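Local structure of AT-less polyketide synthase (Streptomyces platensis subsp. rosaceus, 4TKT) at residues Ala346-Ala351 / Pro402-Arg407; Gly457-Val462 / Ala512-Thr517. The protein is ketosynthase domain KS6 of the isomigrastatin synthase protein MgsF and probably catalyses the decarboxylative condensation that extends the growing polyketide chain. One frame throughout, in Å; residues are numbered along the deposited sequence.

Contact 1 of 2, residues Ala346-Ala351 / Pro402-Arg407; sequences ARNFCA and PFVLQR
With chi1 of Phe349 at 59°, its CG sits between the backbone N and the carbonyl carbon, and the ring folds back over Pro402. Phe349 CE1 lies 3.6 Å from Pro402 CB, and Pro402 O comes over one face, offset toward the rim. In Cys350 the sulfur is instead anti to the backbone N (chi1 -176°), which carries SG to the edge of the Phe403 ring, 5.1 Å from its centroid. Pro402 O takes two donors: Cys350 N at 2.9 Å, almost in line with the C=O, and Phe349 N at 2.8 Å, which stands above the carbonyl plane. Replacing Phe349 by an alanine would probably uncover Pro402 CB and leave Arg313 without its cation-pi partner. Past this double grip the segments run as parallel strands at the outer end of the mixed sheet in the thiolase-fold ketosynthase, 403-405 being the outermost strand. Val404 N donates to Cys350 O at 2.8 Å, and the same oxygen receives a CA-H contact from Phe403. Cys350 and Phe403 share the sheet face covered by helix 328-340, where the Phe403 ring also meets Phe340 nearly at right angles. Ala351 and Val404 occupy the other face; there Ala351 CB approaches Gln406 OE1 to 3.8 Å, while Gln406 NE2 bonds to Glu408 O. At the loop end, Val404 CG2 packs against Asn348 CB at 3.6 Å.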
ATOM      1  N   ALA A 346      28.841  10.105 -15.098  1.00 62.80           N
ATOM      2  CA  ALA A 346      27.794  10.495 -16.038  1.00 69.54           C
ATOM      3  C   ALA A 346      26.859  11.551 -15.451  1.00 70.45           C
ATOM      4  O   ALA A 346      26.726  11.672 -14.231  1.00 68.05           O
ATOM      5  CB  ALA A 346      27.001   9.271 -16.475  1.00 63.06           C
ATOM      6  N   ARG A 347      26.208  12.310 -16.328  1.00 62.47           N
ATOM      7  CA  ARG A 347      25.335  13.398 -15.902  1.00 61.14           C
ATOM      8  C   ARG A 347      23.969  13.348 -16.578  1.00 68.08           C
ATOM      9  O   ARG A 347      23.867  13.065 -17.771  1.00 62.82           O
ATOM     10  CB  ARG A 347      25.995  14.749 -16.189  1.00 62.61           C
ATOM     11  CG  ARG A 347      27.215  15.045 -15.335  1.00 71.16           C
ATOM     12  CD  ARG A 347      27.979  16.248 -15.865  1.00 78.61           C
ATOM     13  NE  ARG A 347      27.083  17.335 -16.249  1.00 86.13           N
ATOM     14  CZ  ARG A 347      27.105  17.940 -17.434  1.00 92.24           C
ATOM     15  NH1 ARG A 347      27.984  17.569 -18.356  1.00 94.43           N
ATOM     16  NH2 ARG A 347      26.249  18.919 -17.696  1.00 93.11           N
ATOM     17  N   ASN A 348      22.925  13.615 -15.796  1.00 67.06           N
ATOM     18  CA  ASN A 348      21.572  13.804 -16.316  1.00 66.16           C
ATOM     19  C   ASN A 348      21.010  12.603 -17.072  1.00 59.09           C
ATOM     20  O   ASN A 348      20.487  12.750 -18.175  1.00 60.58           O
ATOM     21  CB  ASN A 348      21.541  15.035 -17.223  1.00 60.32           C
ATOM     22  CG  ASN A 348      22.191  16.240 -16.583  1.00 62.88           C
ATOM     23  OD1 ASN A 348      21.992  16.509 -15.399  1.00 62.99           O
ATOM     24  ND2 ASN A 348      22.985  16.969 -17.361  1.00 62.36           N
ATOM     25  N   PHE A 349      21.110  11.420 -16.474  1.00 57.97           N
ATOM     26  CA  PHE A 349      20.592  10.203 -17.095  1.00 58.45           C
ATOM     27  C   PHE A 349      19.444   9.611 -16.284  1.00 67.35           C
ATOM     28  O   PHE A 349      18.692   8.764 -16.772  1.00 70.34           O
ATOM     29  CB  PHE A 349      21.708   9.167 -17.258  1.00 59.52           C
ATOM     30  CG  PHE A 349      22.360   8.763 -15.962  1.00 61.88           C
ATOM     31  CD1 PHE A 349      23.479   9.437 -15.496  1.00 58.07           C
ATOM     32  CD2 PHE A 349      21.861   7.708 -15.214  1.00 61.17           C
ATOM     33  CE1 PHE A 349      24.084   9.068 -14.306  1.00 56.62           C
ATOM     34  CE2 PHE A 349      22.458   7.337 -14.023  1.00 54.63           C
ATOM     35  CZ  PHE A 349      23.572   8.017 -13.570  1.00 57.40           C
ATOM     36  N   CYS A 350      19.315  10.068 -15.044  1.00 62.49           N
ATOM     37  CA  CYS A 350      18.348   9.512 -14.107  1.00 57.47           C
ATOM     38  C   CYS A 350      17.247  10.516 -13.785  1.00 57.26           C
ATOM     39  O   CYS A 350      17.511  11.704 -13.622  1.00 62.16           O
ATOM     40  CB  CYS A 350      19.058   9.072 -12.824  1.00 50.27           C
ATOM     41  SG  CYS A 350      18.013   8.253 -11.606  1.00 48.42           S
ATOM     42  N   ALA A 351      16.011  10.037 -13.702  1.00 54.19           N
ATOM     43  CA  ALA A 351      14.893  10.894 -13.336  1.00 48.72           C
ATOM     44  C   ALA A 351      14.779  10.966 -11.822  1.00 58.11           C
ATOM     45  O   ALA A 351      15.174  10.035 -11.119  1.00 61.36           O
ATOM     46  CB  ALA A 351      13.600  10.382 -13.946  1.00 48.94           C
ATOM     47  N   PRO A 402      23.694  13.497 -11.621  1.00 58.26           N
ATOM     48  CA  PRO A 402      23.182  12.387 -12.431  1.00 57.04           C
ATOM     49  C   PRO A 402      21.727  12.584 -12.842  1.00 53.96           C
ATOM     50  O   PRO A 402      21.226  11.833 -13.675  1.00 54.64           O
ATOM     51  CB  PRO A 402      23.305  11.177 -11.495  1.00 52.98           C
ATOM     52  CG  PRO A 402      24.277  11.585 -10.447  1.00 54.53           C
ATOM     53  CD  PRO A 402      24.092  13.056 -10.274  1.00 56.19           C
ATOM     54  N   PHE A 403      21.067  13.588 -12.273  1.00 51.74           N
ATOM     55  CA  PHE A 403      19.614  13.663 -12.341  1.00 50.75           C
ATOM     56  C   PHE A 403      19.042  14.712 -13.286  1.00 52.04           C
ATOM     57  O   PHE A 403      19.721  15.653 -13.696  1.00 57.59           O
ATOM     58  CB  PHE A 403      19.051  13.916 -10.942  1.00 49.09           C
ATOM     59  CG  PHE A 403      19.569  12.971  -9.906  1.00 47.01           C
ATOM     60  CD1 PHE A 403      19.194  11.639  -9.919  1.00 49.31           C
ATOM     61  CD2 PHE A 403      20.427  13.414  -8.916  1.00 46.38           C
ATOM     62  CE1 PHE A 403      19.668  10.763  -8.964  1.00 53.22           C
ATOM     63  CE2 PHE A 403      20.905  12.544  -7.959  1.00 53.83           C
ATOM     64  CZ  PHE A 403      20.524  11.216  -7.983  1.00 54.20           C
ATOM     65  N   VAL A 404      17.772  14.512 -13.625  1.00 57.41           N
ATOM     66  CA  VAL A 404      16.944  15.518 -14.276  1.00 56.13           C
ATOM     67  C   VAL A 404      15.598  15.555 -13.560  1.00 54.51           C
ATOM     68  O   VAL A 404      14.883  14.553 -13.523  1.00 56.54           O
ATOM     69  CB  VAL A 404      16.730  15.224 -15.773  1.00 54.49           C
ATOM     70  CG1 VAL A 404      15.675  16.156 -16.348  1.00 55.01           C
ATOM     71  CG2 VAL A 404      18.035  15.359 -16.534  1.00 56.61           C
ATOM     72  N   LEU A 405      15.265  16.702 -12.977  1.00 49.75           N
ATOM     73  CA  LEU A 405      14.030  16.840 -12.213  1.00 48.00           C
ATOM     74  C   LEU A 405      12.802  16.644 -13.095  1.00 58.00           C
ATOM     75  O   LEU A 405      12.598  17.375 -14.062  1.00 63.50           O
ATOM     76  CB  LEU A 405      13.973  18.206 -11.532  1.00 47.49           C
ATOM     77  CG  LEU A 405      12.759  18.428 -10.630  1.00 45.72           C
ATOM     78  CD1 LEU A 405      12.721  17.377  -9.534  1.00 43.82           C
ATOM     79  CD2 LEU A 405      12.782  19.826 -10.037  1.00 53.73           C
ATOM     80  N   GLN A 406      11.987  15.652 -12.752  1.00 47.44           N
ATOM     81  CA  GLN A 406      10.815  15.308 -13.549  1.00 51.83           C
ATOM     82  C   GLN A 406       9.673  16.295 -13.317  1.00 47.55           C
ATOM     83  O   GLN A 406       9.047  16.294 -12.258  1.00 52.49           O
ATOM     84  CB  GLN A 406      10.355  13.884 -13.230  1.00 47.05           C
ATOM     85  CG  GLN A 406       9.428  13.290 -14.273  1.00 54.72           C
ATOM     86  CD  GLN A 406      10.091  13.161 -15.630  1.00 53.79           C
ATOM     87  OE1 GLN A 406      11.258  12.781 -15.730  1.00 51.05           O
ATOM     88  NE2 GLN A 406       9.350  13.480 -16.684  1.00 52.00           N
ATOM     89  N   ARG A 407       9.400  17.132 -14.313  1.00 49.19           N
ATOM     90  CA  ARG A 407       8.383  18.169 -14.171  1.00 52.54           C
ATOM     91  C   ARG A 407       7.272  18.038 -15.212  1.00 56.86           C
ATOM     92  O   ARG A 407       6.311  18.806 -15.207  1.00 58.70           O
ATOM     93  CB  ARG A 407       9.029  19.554 -14.252  1.00 53.84           C
ATOM     94  CG  ARG A 407       9.790  19.938 -12.988  1.00 58.49           C
ATOM     95  CD  ARG A 407      10.467  21.291 -13.113  1.00 66.81           C
ATOM     96  NE  ARG A 407      11.771  21.203 -13.763  1.00 73.50           N
ATOM     97  CZ  ARG A 407      12.654  22.196 -13.798  1.00 77.01           C
ATOM     98  NH1 ARG A 407      12.375  23.355 -13.216  1.00 76.26           N
ATOM     99  NH2 ARG A 407      13.818  22.030 -14.408  1.00 81.16           N
TER

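Contact 2 of 2, residues Gly457-Val462 / Ala512-Thr517; sequences GETVVV and AVAVST
Ala512 meets Val462 where two strands of a three-stranded antiparallel sheet pair, 460-466 at one margin and 509-515 in the middle, the latter belonging to the RhiE-like KS-MAT linker domain. Ala512 CA lies 3.3 Å from Val462 O in a CA-H contact, and its methyl group packs on helix 573-580. Val513 follows with both backbone bonds of a hydrogen-bonded pair: its O accepts from Val462 N, tilted 22° out of the carbonyl plane, and its N gives to Val462 O in that carbonyl's plane. Val513 CG1 stands between its own N and carbonyl carbon (chi1 53°), which brings it 4.0 Å from Val462 CB.

Ala514 is the non-hydrogen-bonded mate of Val461 and lies with it on the opposite sheet face. The strands come close here, and Ala514 CA sends its hydrogen toward Val460 O, 3.3 Å away. Ala514 CB touches Thr459 CG2 at 3.9 Å.

Val515 returns to the face of Val513, Val460 and Val462. Its N and O both bond to Val460, each with the donor nearly straight ahead of the acceptor's C=O. The side chains of Val515 and Val462 meet at a slant, Val515 CG2 4.0 Å from Val462 CG2. Leu521 of helix 518-530 touches Val513, Val515 and Val462, whereas helix 493-502 meets Val460 and Val462, so two helices cover this valine-rich face.

Ser516 leaves the strand beside the loop that leads into 460-466. Ser516 CB rests 3.8 Å from Thr459 OG1. On the same loop, Gly457 O lies 3.7 Å from Ser516 CB. Thr517 is the N-cap of the next helix, its OG1 accepting a weak hydrogen bond from Ala520 N.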
ATOM      1  N   GLY A 457     -12.453 -19.047 -24.921  1.00 55.59           N
ATOM      2  CA  GLY A 457     -13.791 -19.157 -25.472  1.00 57.52           C
ATOM      3  C   GLY A 457     -14.694 -20.096 -24.695  1.00 58.26           C
ATOM      4  O   GLY A 457     -15.916 -20.038 -24.828  1.00 55.43           O
ATOM      5  N   GLU A 458     -14.094 -20.960 -23.883  1.00 62.89           N
ATOM      6  CA  GLU A 458     -14.849 -21.953 -23.124  1.00 58.76           C
ATOM      7  C   GLU A 458     -15.677 -21.313 -22.015  1.00 58.21           C
ATOM      8  O   GLU A 458     -15.463 -20.156 -21.650  1.00 56.64           O
ATOM      9  CB  GLU A 458     -13.906 -23.000 -22.526  1.00 62.83           C
ATOM     10  CG  GLU A 458     -12.976 -23.666 -23.531  1.00 77.68           C
ATOM     11  CD  GLU A 458     -13.693 -24.628 -24.464  1.00 98.06           C
ATOM     12  OE1 GLU A 458     -14.902 -24.875 -24.268  1.00106.56           O
ATOM     13  OE2 GLU A 458     -13.041 -25.145 -25.397  1.00105.69           O
ATOM     14  N   THR A 459     -16.629 -22.076 -21.486  1.00 61.00           N
ATOM     15  CA  THR A 459     -17.458 -21.615 -20.380  1.00 52.71           C
ATOM     16  C   THR A 459     -16.696 -21.698 -19.064  1.00 52.03           C
ATOM     17  O   THR A 459     -16.169 -22.750 -18.706  1.00 53.69           O
ATOM     18  CB  THR A 459     -18.761 -22.435 -20.258  1.00 50.56           C
ATOM     19  OG1 THR A 459     -19.615 -22.157 -21.372  1.00 45.83           O
ATOM     20  CG2 THR A 459     -19.495 -22.080 -18.975  1.00 53.16           C
ATOM     21  N   VAL A 460     -16.636 -20.578 -18.353  1.00 48.57           N
ATOM     22  CA  VAL A 460     -16.033 -20.539 -17.030  1.00 47.21           C
ATOM     23  C   VAL A 460     -17.108 -20.277 -15.982  1.00 47.41           C
ATOM     24  O   VAL A 460     -18.233 -19.894 -16.313  1.00 49.86           O
ATOM     25  CB  VAL A 460     -14.942 -19.455 -16.929  1.00 48.21           C
ATOM     26  CG1 VAL A 460     -13.919 -19.632 -18.037  1.00 41.28           C
ATOM     27  CG2 VAL A 460     -15.562 -18.065 -16.988  1.00 40.43           C
ATOM     28  N   VAL A 461     -16.765 -20.486 -14.718  1.00 39.13           N
ATOM     29  CA  VAL A 461     -17.699 -20.212 -13.636  1.00 45.51           C
ATOM     30  C   VAL A 461     -17.166 -19.087 -12.744  1.00 43.77           C
ATOM     31  O   VAL A 461     -16.158 -19.239 -12.055  1.00 45.96           O
ATOM     32  CB  VAL A 461     -17.987 -21.485 -12.804  1.00 50.32           C
ATOM     33  CG1 VAL A 461     -16.715 -22.289 -12.586  1.00 54.36           C
ATOM     34  CG2 VAL A 461     -18.661 -21.134 -11.484  1.00 37.68           C
ATOM     35  N   VAL A 462     -17.847 -17.945 -12.789  1.00 40.65           N
ATOM     36  CA  VAL A 462     -17.460 -16.773 -12.015  1.00 37.76           C
ATOM     37  C   VAL A 462     -18.141 -16.800 -10.654  1.00 37.21           C
ATOM     38  O   VAL A 462     -19.359 -16.936 -10.561  1.00 47.14           O
ATOM     39  CB  VAL A 462     -17.817 -15.463 -12.752  1.00 47.76           C
ATOM     40  CG1 VAL A 462     -17.547 -14.256 -11.867  1.00 37.85           C
ATOM     41  CG2 VAL A 462     -17.040 -15.357 -14.053  1.00 38.83           C
ATOM     42  N   ALA A 512     -22.848 -17.300  -8.034  1.00 40.37           N
ATOM     43  CA  ALA A 512     -22.088 -18.013  -9.053  1.00 37.03           C
ATOM     44  C   ALA A 512     -22.808 -17.968 -10.393  1.00 37.55           C
ATOM     45  O   ALA A 512     -24.032 -18.075 -10.453  1.00 39.32           O
ATOM     46  CB  ALA A 512     -21.847 -19.449  -8.627  1.00 36.86           C
ATOM     47  N   VAL A 513     -22.045 -17.805 -11.467  1.00 37.85           N
ATOM     48  CA  VAL A 513     -22.624 -17.758 -12.804  1.00 38.45           C
ATOM     49  C   VAL A 513     -21.682 -18.365 -13.842  1.00 38.77           C
ATOM     50  O   VAL A 513     -20.484 -18.077 -13.859  1.00 39.24           O
ATOM     51  CB  VAL A 513     -22.985 -16.308 -13.209  1.00 44.98           C
ATOM     52  CG1 VAL A 513     -21.788 -15.383 -13.044  1.00 43.05           C
ATOM     53  CG2 VAL A 513     -23.521 -16.261 -14.631  1.00 45.30           C
ATOM     54  N   ALA A 514     -22.232 -19.224 -14.697  1.00 44.03           N
ATOM     55  CA  ALA A 514     -21.468 -19.828 -15.781  1.00 46.04           C
ATOM     56  C   ALA A 514     -21.597 -19.000 -17.057  1.00 51.39           C
ATOM     57  O   ALA A 514     -22.687 -18.869 -17.611  1.00 51.46           O
ATOM     58  CB  ALA A 514     -21.930 -21.254 -16.022  1.00 39.73           C
ATOM     59  N   VAL A 515     -20.484 -18.437 -17.517  1.00 51.17           N
ATOM     60  CA  VAL A 515     -20.490 -17.598 -18.712  1.00 50.77           C
ATOM     61  C   VAL A 515     -19.346 -17.959 -19.655  1.00 49.71           C
ATOM     62  O   VAL A 515     -18.382 -18.608 -19.253  1.00 51.99           O
ATOM     63  CB  VAL A 515     -20.385 -16.098 -18.356  1.00 43.87           C
ATOM     64  CG1 VAL A 515     -21.671 -15.606 -17.712  1.00 43.26           C
ATOM     65  CG2 VAL A 515     -19.199 -15.849 -17.441  1.00 41.25           C
ATOM     66  N   SER A 516     -19.459 -17.535 -20.910  1.00 48.46           N
ATOM     67  CA  SER A 516     -18.405 -17.775 -21.890  1.00 45.66           C
ATOM     68  C   SER A 516     -17.982 -16.479 -22.578  1.00 51.09           C
ATOM     69  O   SER A 516     -16.939 -16.428 -23.231  1.00 56.75           O
ATOM     70  CB  SER A 516     -18.858 -18.804 -22.930  1.00 46.29           C
ATOM     71  OG  SER A 516     -20.002 -18.358 -23.635  1.00 51.08           O
ATOM     72  N   THR A 517     -18.790 -15.433 -22.426  1.00 52.09           N
ATOM     73  CA  THR A 517     -18.453 -14.121 -22.974  1.00 51.20           C
ATOM     74  C   THR A 517     -18.523 -13.045 -21.897  1.00 49.14           C
ATOM     75  O   THR A 517     -19.324 -13.135 -20.967  1.00 43.59           O
ATOM     76  CB  THR A 517     -19.388 -13.715 -24.130  1.00 51.51           C
ATOM     77  OG1 THR A 517     -20.671 -13.354 -23.606  1.00 49.23           O
ATOM     78  CG2 THR A 517     -19.539 -14.852 -25.133  1.00 46.52           C
TER

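In the fold
From the N terminus, the chain builds most of the large mixed sheet before it reaches contact 1. Pairing of 346-351 with 402-407 then closes a loop of 50 residues that includes helices 356-359 and 366-380, and it sets the outermost strand, 403-405, at one margin of that sheet. The chain returns through strands 421-427 and 432-439 of the same sheet. Contact 2 opens afterwards, and its 49-residue loop carries helices 469-482 and 493-502 before 512-517 comes back to 457-462. The two loops neither nest nor cross but follow in series; the centres of contact 1, at the margin of the large ketosynthase sheet, and contact 2, in the small three-stranded sheet, are about 49 Å apart.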